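Local coordinates for mirolysin (Tannerella forsythia, PDB 6R7V), which probably cleaves peptide bonds as a zinc metallopeptidase of the pappalysin family, here in its latent zymogen form, at residues 12-15 with 16-20; 127-130 with 131-134; 183-186 with 187-190. The protein carries 1 engineered substitution. All coordinates share one frame; numbering follows the deposited sequence.

The three contacts are local and come in series along one chain. Interaction 1 is on helix 12-18, at the surface, a few residues after Cys6, which binds the zinc ion together with His207, His211 and His217. Interaction 2 lies in the loop between strands 118-122 and 152-157. Interaction 3 is the turn that ends strand 182-185, a strand of the main mixed sheet. The centres of interactions 2 and 3 are about 15 Å apart; that of interaction 1 lies about 22 Å from the former and about 29 Å from the latter. None of them touch. Together they sample the N-terminal region that supplies Cys6, probably the cysteine of the latency switch, and two chain connections of the metallopeptidase core.

Interaction 1. Residues 12-15 with 16-20; sequences MEQI and RRTEP
The guanidinium group of Arg17 has water 1 at its edge and in its plane, with NH2 donating to that water over 2.8 Å. The water also makes a weak bond to the carbonyl oxygen of Glu13, so the arginine is linked loosely, through this water, to the preceding turn. At the other flat group, the carboxamide of Gln14, NE2 donates weakly to water 2. Water 2 gives a 2.7 Å hydrogen bond to Thr18 OG1 and a longer one to Glu19 OE1, so it joins three side chains.

Gln14 O is gripped twice by Thr18. The backbone N of Thr18 bonds to Gln14 O at 2.8 Å and comes in almost straight, nearly along the C=O axis. Thr18 OG1 donates to Gln14 O at 2.9 Å from above the carbonyl plane. A chi1 of 63° sets this hydroxyl between the backbone N and carbonyl carbon and turns it back to Gln14. The methyl CG2 of Thr18 meets Gln14 CG at 3.8 Å.

This is the last turn of the short helix 12-18, with a threonine hydroxyl bonded to the carbonyl four residues earlier. The region follows Cys6, the zinc-bound cysteine, consistent with a cysteine switch. Glu19 leaves helical geometry and is also the N-cap position of helix 20-32. The N of Glu19 still bonds to Ile15 O at 2.8 Å.

Ile15 is the buried member. Its CG1 passes Glu19 OE1 at 4.0 Å, and its CG2 lies 3.7 Å from Glu19 O. The side chain also rests on Leu10 and on Tyr23 of helix 20-32.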
ATOM      1  N   MET A  12     -13.592  -1.296  12.585  1.00 19.91           N
ATOM      2  CA  MET A  12     -13.365  -1.015  13.994  1.00 19.21           C
ATOM      3  C   MET A  12     -14.449  -1.566  14.904  1.00 24.68           C
ATOM      4  O   MET A  12     -14.086  -2.056  15.970  1.00 24.44           O
ATOM      5  CB  MET A  12     -13.130   0.482  14.236  1.00 21.12           C
ATOM      6  CG  MET A  12     -11.857   0.991  13.575  1.00 23.09           C
ATOM      7  SD  MET A  12     -10.323   0.045  13.880  1.00 25.86           S
ATOM      8  CE  MET A  12     -10.169   0.178  15.613  1.00 24.86           C
ATOM      9  N   GLU A  13     -15.739  -1.551  14.481  1.00 23.49           N
ATOM     10  CA  GLU A  13     -16.845  -2.159  15.237  1.00 25.24           C
ATOM     11  C   GLU A  13     -16.582  -3.652  15.437  1.00 28.12           C
ATOM     12  O   GLU A  13     -16.764  -4.170  16.546  1.00 30.04           O
ATOM     13  CB  GLU A  13     -18.183  -1.941  14.485  1.00 27.03           C
ATOM     14  CG  GLU A  13     -19.406  -2.594  15.123  1.00 38.38           C
ATOM     15  CD  GLU A  13     -20.744  -2.495  14.402  1.00 67.44           C
ATOM     16  OE1 GLU A  13     -21.546  -3.448  14.530  1.00 74.73           O
ATOM     17  OE2 GLU A  13     -21.003  -1.468  13.732  1.00 52.62           O
ATOM     18  N   GLN A  14     -16.180  -4.347  14.357  1.00 24.03           N
ATOM     19  CA  GLN A  14     -15.900  -5.788  14.408  1.00 23.27           C
ATOM     20  C   GLN A  14     -14.661  -6.072  15.229  1.00 26.39           C
ATOM     21  O   GLN A  14     -14.676  -7.012  16.016  1.00 26.59           O
ATOM     22  CB  GLN A  14     -15.727  -6.364  12.992  1.00 24.23           C
ATOM     23  CG  GLN A  14     -15.597  -7.895  12.935  1.00 26.62           C
ATOM     24  CD  GLN A  14     -15.617  -8.389  11.509  1.00 40.06           C
ATOM     25  OE1 GLN A  14     -16.256  -7.801  10.631  1.00 31.75           O
ATOM     26  NE2 GLN A  14     -14.923  -9.480  11.243  1.00 39.71           N
ATOM     27  N   ILE A  15     -13.582  -5.285  15.041  1.00 22.42           N
ATOM     28  CA  ILE A  15     -12.328  -5.510  15.766  1.00 21.95           C
ATOM     29  C   ILE A  15     -12.532  -5.300  17.272  1.00 27.34           C
ATOM     30  O   ILE A  15     -11.996  -6.075  18.062  1.00 25.57           O
ATOM     31  CB  ILE A  15     -11.218  -4.608  15.184  1.00 23.46           C
ATOM     32  CG1 ILE A  15     -10.858  -5.098  13.775  1.00 22.51           C
ATOM     33  CG2 ILE A  15      -9.984  -4.544  16.101  1.00 25.35           C
ATOM     34  CD1 ILE A  15      -9.912  -4.152  12.992  1.00 23.61           C
ATOM     35  N   ARG A  16     -13.351  -4.307  17.670  1.00 26.03           N
ATOM     36  CA  ARG A  16     -13.651  -4.037  19.072  1.00 26.98           C
ATOM     37  C   ARG A  16     -14.146  -5.308  19.775  1.00 30.97           C
ATOM     38  O   ARG A  16     -13.766  -5.541  20.920  1.00 31.29           O
ATOM     39  CB  ARG A  16     -14.700  -2.921  19.173  1.00 28.96           C
ATOM     40  CG  ARG A  16     -14.783  -2.271  20.548  1.00 34.86           C
ATOM     41  CD  ARG A  16     -15.928  -1.283  20.585  1.00 43.86           C
ATOM     42  NE  ARG A  16     -15.774  -0.335  21.686  1.00 56.52           N
ATOM     43  CZ  ARG A  16     -16.527   0.747  21.857  1.00 73.11           C
ATOM     44  NH1 ARG A  16     -16.309   1.557  22.884  1.00 67.56           N
ATOM     45  NH2 ARG A  16     -17.499   1.032  20.997  1.00 50.84           N
ATOM     46  N   ARG A  17     -14.915  -6.176  19.067  1.00 27.91           N
ATOM     47  CA  ARG A  17     -15.457  -7.414  19.647  1.00 27.68           C
ATOM     48  C   ARG A  17     -14.555  -8.635  19.358  1.00 32.62           C
ATOM     49  O   ARG A  17     -14.284  -9.420  20.273  1.00 33.68           O
ATOM     50  CB  ARG A  17     -16.881  -7.649  19.083  1.00 28.36           C
ATOM     51  CG  ARG A  17     -17.500  -9.010  19.374  1.00 40.15           C
ATOM     52  CD  ARG A  17     -18.900  -9.136  18.805  1.00 47.28           C
ATOM     53  NE  ARG A  17     -19.923  -8.708  19.764  1.00 59.12           N
ATOM     54  CZ  ARG A  17     -20.616  -7.576  19.677  1.00 73.37           C
ATOM     55  NH1 ARG A  17     -21.528  -7.278  20.592  1.00 58.70           N
ATOM     56  NH2 ARG A  17     -20.408  -6.736  18.668  1.00 59.81           N
ATOM     57  N   THR A  18     -14.130  -8.823  18.087  1.00 28.00           N
ATOM     58  CA  THR A  18     -13.385 -10.023  17.703  1.00 26.03           C
ATOM     59  C   THR A  18     -11.909  -9.999  18.128  1.00 29.20           C
ATOM     60  O   THR A  18     -11.337 -11.067  18.328  1.00 31.09           O
ATOM     61  CB  THR A  18     -13.471 -10.272  16.188  1.00 29.34           C
ATOM     62  OG1 THR A  18     -12.855  -9.189  15.497  1.00 32.13           O
ATOM     63  CG2 THR A  18     -14.915 -10.500  15.685  1.00 32.18           C
ATOM     64  N   GLU A  19     -11.277  -8.813  18.192  1.00 25.10           N
ATOM     65  CA  GLU A  19      -9.849  -8.697  18.513  1.00 25.05           C
ATOM     66  C   GLU A  19      -9.616  -7.521  19.469  1.00 27.02           C
ATOM     67  O   GLU A  19      -9.045  -6.498  19.050  1.00 24.88           O
ATOM     68  CB  GLU A  19      -9.033  -8.518  17.221  1.00 26.14           C
ATOM     69  CG  GLU A  19      -9.101  -9.677  16.236  1.00 30.67           C
ATOM     70  CD  GLU A  19      -8.524  -9.321  14.883  1.00 51.02           C
ATOM     71  OE1 GLU A  19      -9.269  -8.769  14.043  1.00 48.85           O
ATOM     72  OE2 GLU A  19      -7.321  -9.586  14.667  1.00 48.31           O
ATOM     73  N   PRO A  20     -10.015  -7.652  20.757  1.00 26.09           N
ATOM     74  CA  PRO A  20      -9.895  -6.515  21.688  1.00 26.54           C
ATOM     75  C   PRO A  20      -8.485  -5.963  21.889  1.00 31.00           C
ATOM     76  O   PRO A  20      -8.366  -4.745  22.018  1.00 29.56           O
ATOM     77  CB  PRO A  20     -10.463  -7.044  23.005  1.00 28.25           C
ATOM     78  CG  PRO A  20     -10.568  -8.515  22.842  1.00 32.38           C
ATOM     79  CD  PRO A  20     -10.734  -8.780  21.388  1.00 27.43           C
TER
HETATM   80  O   HOH W   1     -19.040  -6.646  16.211  1.00 39.99           O
HETATM   81  O   HOH W   2     -12.207  -9.632  12.912  1.00 51.00           O

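Interaction 2. Residues 127-130 with 131-134; sequences TFSM and EMDN
Thr127 is joined to Asn134 through water 3, which donates to Thr127 O and accepts from Asn134 ND2. Phe128 meets Asn134 with its ring edge: Phe128 CD2 lies 3.5 Å from Asn134 OD1, close to the ring plane. The ring and amide planes are 62° apart.

Ser129 bonds through its N, OG and O. Ser129 N donates to Asn134 OD1 at 2.9 Å, in the carbonyl plane and on a lone pair. The N-H...O angle is 169°. Both ends of the amide are therefore held. A chi1 of 49° folds the Asn134 side chain back over its own backbone and brings OD1 to this N-H. Ser129 OG accepts from Met132 N at 3.1 Å, while Ser129 O receives a weak bond from Asp133 N. Met132 CG also touches Ser129 OG, at 3.7 Å.

Met130 uses its backbone. Its N donates to water 4, and this water donates to Glu131 OE1 at 2.7 Å. The Glu131 chain bends at chi2 to reach it. Met130 O accepts a second weak bond from Asp133 N. Asp133 OD1 turns elsewhere, hydrogen-bonded to Tyr166 OH and in a salt bridge with Lys136 NZ.

Ser129 OG bonded to the N three residues on, with Ser129 O weakly bonded to the N four residues on, makes an ST motif. It forms one turn within the long loop between strands 118-122 and 152-157.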
ATOM      1  N   THR A 127      -1.161 -22.068  -3.754  1.00 23.66           N
ATOM      2  CA  THR A 127      -1.828 -20.815  -3.434  1.00 22.13           C
ATOM      3  C   THR A 127      -1.413 -20.353  -2.037  1.00 23.18           C
ATOM      4  O   THR A 127      -1.459 -21.178  -1.115  1.00 23.83           O
ATOM      5  CB  THR A 127      -3.365 -20.994  -3.517  1.00 29.93           C
ATOM      6  OG1 THR A 127      -3.720 -21.589  -4.766  1.00 36.91           O
ATOM      7  CG2 THR A 127      -4.129 -19.679  -3.339  1.00 26.58           C
ATOM      8  N   PHE A 128      -1.042 -19.063  -1.870  1.00 19.59           N
ATOM      9  CA  PHE A 128      -0.636 -18.552  -0.569  1.00 18.07           C
ATOM     10  C   PHE A 128      -1.829 -17.998   0.149  1.00 25.32           C
ATOM     11  O   PHE A 128      -2.790 -17.543  -0.478  1.00 25.48           O
ATOM     12  CB  PHE A 128       0.458 -17.501  -0.720  1.00 18.16           C
ATOM     13  CG  PHE A 128       1.765 -18.173  -1.069  1.00 17.91           C
ATOM     14  CD1 PHE A 128       2.121 -18.390  -2.394  1.00 18.70           C
ATOM     15  CD2 PHE A 128       2.580 -18.707  -0.073  1.00 19.02           C
ATOM     16  CE1 PHE A 128       3.291 -19.089  -2.716  1.00 18.95           C
ATOM     17  CE2 PHE A 128       3.756 -19.388  -0.390  1.00 19.35           C
ATOM     18  CZ  PHE A 128       4.126 -19.547  -1.710  1.00 18.31           C
ATOM     19  N   SER A 129      -1.756 -18.025   1.471  1.00 24.24           N
ATOM     20  CA  SER A 129      -2.827 -17.611   2.358  1.00 25.01           C
ATOM     21  C   SER A 129      -2.440 -16.371   3.141  1.00 26.85           C
ATOM     22  O   SER A 129      -1.367 -16.325   3.749  1.00 24.91           O
ATOM     23  CB  SER A 129      -3.157 -18.757   3.317  1.00 29.96           C
ATOM     24  OG  SER A 129      -3.729 -18.336   4.543  1.00 40.55           O
ATOM     25  N   MET A 130      -3.330 -15.376   3.148  1.00 26.13           N
ATOM     26  CA  MET A 130      -3.073 -14.169   3.918  0.59 26.73           C
ATOM     27  C   MET A 130      -3.034 -14.504   5.401  1.00 33.54           C
ATOM     28  O   MET A 130      -2.135 -14.035   6.110  1.00 33.71           O
ATOM     29  CB  MET A 130      -4.109 -13.077   3.656  0.59 29.06           C
ATOM     30  CG  MET A 130      -3.895 -11.903   4.562  0.59 32.60           C
ATOM     31  SD  MET A 130      -5.229 -10.728   4.646  0.59 36.40           S
ATOM     32  CE  MET A 130      -6.460 -11.671   5.557  0.59 32.36           C
ATOM     33  N   GLU A 131      -3.972 -15.355   5.858  1.00 34.81           N
ATOM     34  CA  GLU A 131      -4.147 -15.841   7.227  1.00 36.86           C
ATOM     35  C   GLU A 131      -2.856 -16.438   7.812  1.00 40.72           C
ATOM     36  O   GLU A 131      -2.508 -16.137   8.956  1.00 41.59           O
ATOM     37  CB  GLU A 131      -5.277 -16.887   7.255  1.00 38.89           C
ATOM     38  CG  GLU A 131      -6.642 -16.332   6.853  1.00 52.54           C
ATOM     39  CD  GLU A 131      -6.903 -16.005   5.392  1.00 71.60           C
ATOM     40  OE1 GLU A 131      -6.239 -16.595   4.509  1.00 61.71           O
ATOM     41  OE2 GLU A 131      -7.789 -15.158   5.132  1.00 64.39           O
ATOM     42  N   MET A 132      -2.140 -17.259   7.021  1.00 35.12           N
ATOM     43  CA  MET A 132      -0.894 -17.904   7.430  1.00 33.66           C
ATOM     44  C   MET A 132       0.333 -17.013   7.250  1.00 32.43           C
ATOM     45  O   MET A 132       1.349 -17.247   7.917  1.00 31.40           O
ATOM     46  CB  MET A 132      -0.669 -19.188   6.608  1.00 37.22           C
ATOM     47  CG  MET A 132      -1.689 -20.283   6.866  1.00 42.72           C
ATOM     48  SD  MET A 132      -1.432 -21.735   5.802  1.00 48.77           S
ATOM     49  CE  MET A 132       0.165 -22.331   6.428  1.00 45.75           C
ATOM     50  N   ASP A 133       0.283 -16.046   6.290  1.00 26.36           N
ATOM     51  CA  ASP A 133       1.448 -15.215   5.908  1.00 24.48           C
ATOM     52  C   ASP A 133       2.577 -16.130   5.407  1.00 24.39           C
ATOM     53  O   ASP A 133       3.764 -15.804   5.511  1.00 22.72           O
ATOM     54  CB  ASP A 133       1.941 -14.343   7.096  1.00 25.95           C
ATOM     55  CG  ASP A 133       1.658 -12.861   6.985  1.00 28.40           C
ATOM     56  OD1 ASP A 133       1.363 -12.394   5.858  1.00 24.79           O
ATOM     57  OD2 ASP A 133       1.741 -12.172   8.008  1.00 32.25           O
ATOM     58  N   ASN A 134       2.208 -17.292   4.845  1.00 20.04           N
ATOM     59  CA  ASN A 134       3.209 -18.269   4.444  1.00 20.61           C
ATOM     60  C   ASN A 134       4.136 -17.789   3.308  1.00 21.45           C
ATOM     61  O   ASN A 134       5.255 -18.311   3.185  1.00 22.17           O
ATOM     62  CB  ASN A 134       2.592 -19.641   4.106  1.00 20.35           C
ATOM     63  CG  ASN A 134       1.389 -19.691   3.169  1.00 26.28           C
ATOM     64  OD1 ASN A 134       0.690 -18.699   2.920  1.00 22.64           O
ATOM     65  ND2 ASN A 134       1.100 -20.888   2.648  1.00 26.85           N
TER
HETATM   66  O   HOH W   3      -1.498 -21.721   1.511  1.00 34.40           O
HETATM   67  O   HOH W   4      -5.911 -15.747   1.941  1.00 34.95           O

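Interaction 3. Residues 183-186 with 187-190; sequences VIHY and KHFG
Lys187 and Tyr186 carry most of this contact, with His185 alongside. The extended aliphatic chain of Lys187 runs beside the tyrosine, pointing the same way. Its CG sits over one ring face in a CH-pi contact, 3.8 Å from the ring centroid and offset toward the rim. Further out, Lys187 CE comes within 3.3 Å of Tyr186 OH. The backbone N of Lys187 lies over the same ring, 3.2 Å from Tyr186 CG. A chi1 of 78° places CG of Tyr186 between its backbone N and carbonyl carbon, which swings the ring over the next residue.

His185 also runs side by side with Lys187. Lys187 N donates to His185 ND1 at 3.0 Å with an N-H...N angle of 168°, and it lies in the ring plane. ND1 is thus an acceptor here, consistent with a proton on NE2, which makes a weak bond to Gly160 O. His185 CE1 rests against Lys187 CD at 3.6 Å. Nearer the backbone, Lys187 CB lies over one face of the His188 ring, toward its rim; His188 ND1 is bonded to Tyr199 O.

The backbone closes from His188 N to His185 O at 2.9 Å. With Tyr186 and Lys187 in helical conformation at its corners, this is a type I beta turn. Water 5 donates to both Tyr186 O and Phe189 O. Phe189 CD2 then comes back against Ile184 CB at 3.7 Å.

The turn ends strand 182-185. Ile184 packs on Thr204 and Ala205 of helix 203-212, which bears zinc ligands His207 and His211. Phe189 wedges between strand 152-157, at Ile154 and Val156, and helix 64-77, at Ile67 and Gln70.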
ATOM      1  N   VAL A 183       1.967  -7.752  -0.027  1.00 13.54           N
ATOM      2  CA  VAL A 183       1.871  -8.955  -0.866  1.00 12.77           C
ATOM      3  C   VAL A 183       0.903  -8.630  -1.990  1.00 15.23           C
ATOM      4  O   VAL A 183      -0.220  -8.145  -1.722  1.00 14.24           O
ATOM      5  CB  VAL A 183       1.382 -10.180  -0.052  1.00 15.08           C
ATOM      6  CG1 VAL A 183       1.367 -11.433  -0.920  1.00 15.14           C
ATOM      7  CG2 VAL A 183       2.253 -10.429   1.188  1.00 15.27           C
ATOM      8  N   ILE A 184       1.312  -8.908  -3.249  1.00 12.96           N
ATOM      9  CA  ILE A 184       0.475  -8.616  -4.398  1.00 12.24           C
ATOM     10  C   ILE A 184       0.267  -9.858  -5.248  1.00 14.92           C
ATOM     11  O   ILE A 184       1.225 -10.589  -5.516  1.00 14.99           O
ATOM     12  CB  ILE A 184       1.087  -7.467  -5.263  1.00 13.96           C
ATOM     13  CG1 ILE A 184       1.509  -6.197  -4.452  1.00 15.24           C
ATOM     14  CG2 ILE A 184       0.092  -7.047  -6.412  1.00 14.98           C
ATOM     15  CD1 ILE A 184       0.256  -5.456  -3.784  1.00 16.21           C
ATOM     16  N   HIS A 185      -0.949 -10.037  -5.781  1.00 14.25           N
ATOM     17  CA  HIS A 185      -1.219 -11.158  -6.691  1.00 14.76           C
ATOM     18  C   HIS A 185      -0.417 -10.938  -7.952  1.00 17.05           C
ATOM     19  O   HIS A 185      -0.442  -9.840  -8.512  1.00 15.59           O
ATOM     20  CB  HIS A 185      -2.717 -11.163  -7.007  1.00 15.87           C
ATOM     21  CG  HIS A 185      -3.213 -12.419  -7.644  1.00 18.52           C
ATOM     22  ND1 HIS A 185      -2.700 -12.876  -8.837  1.00 20.51           N
ATOM     23  CD2 HIS A 185      -4.116 -13.311  -7.180  1.00 21.23           C
ATOM     24  CE1 HIS A 185      -3.332 -14.018  -9.086  1.00 20.45           C
ATOM     25  NE2 HIS A 185      -4.173 -14.337  -8.109  1.00 20.95           N
ATOM     26  N   TYR A 186       0.256 -11.974  -8.437  1.00 14.25           N
ATOM     27  CA  TYR A 186       1.115 -11.878  -9.626  1.00 15.12           C
ATOM     28  C   TYR A 186       0.374 -11.385 -10.861  1.00 18.53           C
ATOM     29  O   TYR A 186       1.011 -10.798 -11.736  1.00 20.64           O
ATOM     30  CB  TYR A 186       1.797 -13.228  -9.903  1.00 16.51           C
ATOM     31  CG  TYR A 186       0.923 -14.268 -10.571  1.00 17.26           C
ATOM     32  CD1 TYR A 186       0.036 -15.052  -9.830  1.00 18.59           C
ATOM     33  CD2 TYR A 186       0.972 -14.468 -11.949  1.00 17.75           C
ATOM     34  CE1 TYR A 186      -0.801 -15.984 -10.446  1.00 18.26           C
ATOM     35  CE2 TYR A 186       0.137 -15.390 -12.574  1.00 18.23           C
ATOM     36  CZ  TYR A 186      -0.735 -16.156 -11.818  1.00 20.24           C
ATOM     37  OH  TYR A 186      -1.524 -17.102 -12.427  1.00 23.88           O
ATOM     38  N   LYS A 187      -0.935 -11.665 -10.973  1.00 15.36           N
ATOM     39  CA  LYS A 187      -1.649 -11.241 -12.169  1.00 16.46           C
ATOM     40  C   LYS A 187      -1.909  -9.749 -12.171  1.00 18.13           C
ATOM     41  O   LYS A 187      -2.421  -9.236 -13.173  1.00 19.13           O
ATOM     42  CB  LYS A 187      -3.000 -11.972 -12.263  1.00 19.38           C
ATOM     43  CG  LYS A 187      -2.921 -13.423 -12.648  1.00 22.65           C
ATOM     44  CD  LYS A 187      -4.313 -14.029 -12.554  1.00 30.41           C
ATOM     45  CE  LYS A 187      -4.311 -15.474 -12.963  1.00 33.08           C
ATOM     46  NZ  LYS A 187      -5.639 -16.099 -12.723  1.00 44.39           N
ATOM     47  N   HIS A 188      -1.639  -9.042 -11.059  1.00 16.06           N
ATOM     48  CA  HIS A 188      -1.999  -7.631 -10.979  1.00 15.50           C
ATOM     49  C   HIS A 188      -0.820  -6.807 -10.474  1.00 17.08           C
ATOM     50  O   HIS A 188      -0.994  -5.860  -9.705  1.00 18.32           O
ATOM     51  CB  HIS A 188      -3.249  -7.491 -10.089  1.00 16.78           C
ATOM     52  CG  HIS A 188      -4.385  -8.338 -10.602  1.00 19.16           C
ATOM     53  ND1 HIS A 188      -4.974  -8.070 -11.819  1.00 19.30           N
ATOM     54  CD2 HIS A 188      -4.966  -9.447 -10.080  1.00 21.29           C
ATOM     55  CE1 HIS A 188      -5.897  -9.009 -12.005  1.00 21.22           C
ATOM     56  NE2 HIS A 188      -5.933  -9.859 -10.987  1.00 21.74           N
ATOM     57  N   PHE A 189       0.382  -7.194 -10.909  1.00 15.14           N
ATOM     58  CA  PHE A 189       1.628  -6.540 -10.561  1.00 14.49           C
ATOM     59  C   PHE A 189       2.203  -5.924 -11.798  1.00 15.79           C
ATOM     60  O   PHE A 189       2.304  -6.593 -12.838  1.00 16.82           O
ATOM     61  CB  PHE A 189       2.623  -7.537  -9.921  1.00 15.02           C
ATOM     62  CG  PHE A 189       3.721  -6.894  -9.122  1.00 15.19           C
ATOM     63  CD1 PHE A 189       4.996  -6.740  -9.656  1.00 17.92           C
ATOM     64  CD2 PHE A 189       3.463  -6.361  -7.861  1.00 16.01           C
ATOM     65  CE1 PHE A 189       6.010  -6.134  -8.906  1.00 16.45           C
ATOM     66  CE2 PHE A 189       4.470  -5.738  -7.130  1.00 18.78           C
ATOM     67  CZ  PHE A 189       5.747  -5.673  -7.635  1.00 17.21           C
ATOM     68  N   GLY A 190       2.572  -4.657 -11.697  1.00 14.50           N
ATOM     69  CA  GLY A 190       3.099  -3.950 -12.858  1.00 15.20           C
ATOM     70  C   GLY A 190       2.015  -3.397 -13.750  1.00 16.80           C
ATOM     71  O   GLY A 190       0.811  -3.612 -13.522  1.00 17.75           O
TER
HETATM   72  O   HOH W   5       1.733  -9.217 -13.924  1.00 24.59           O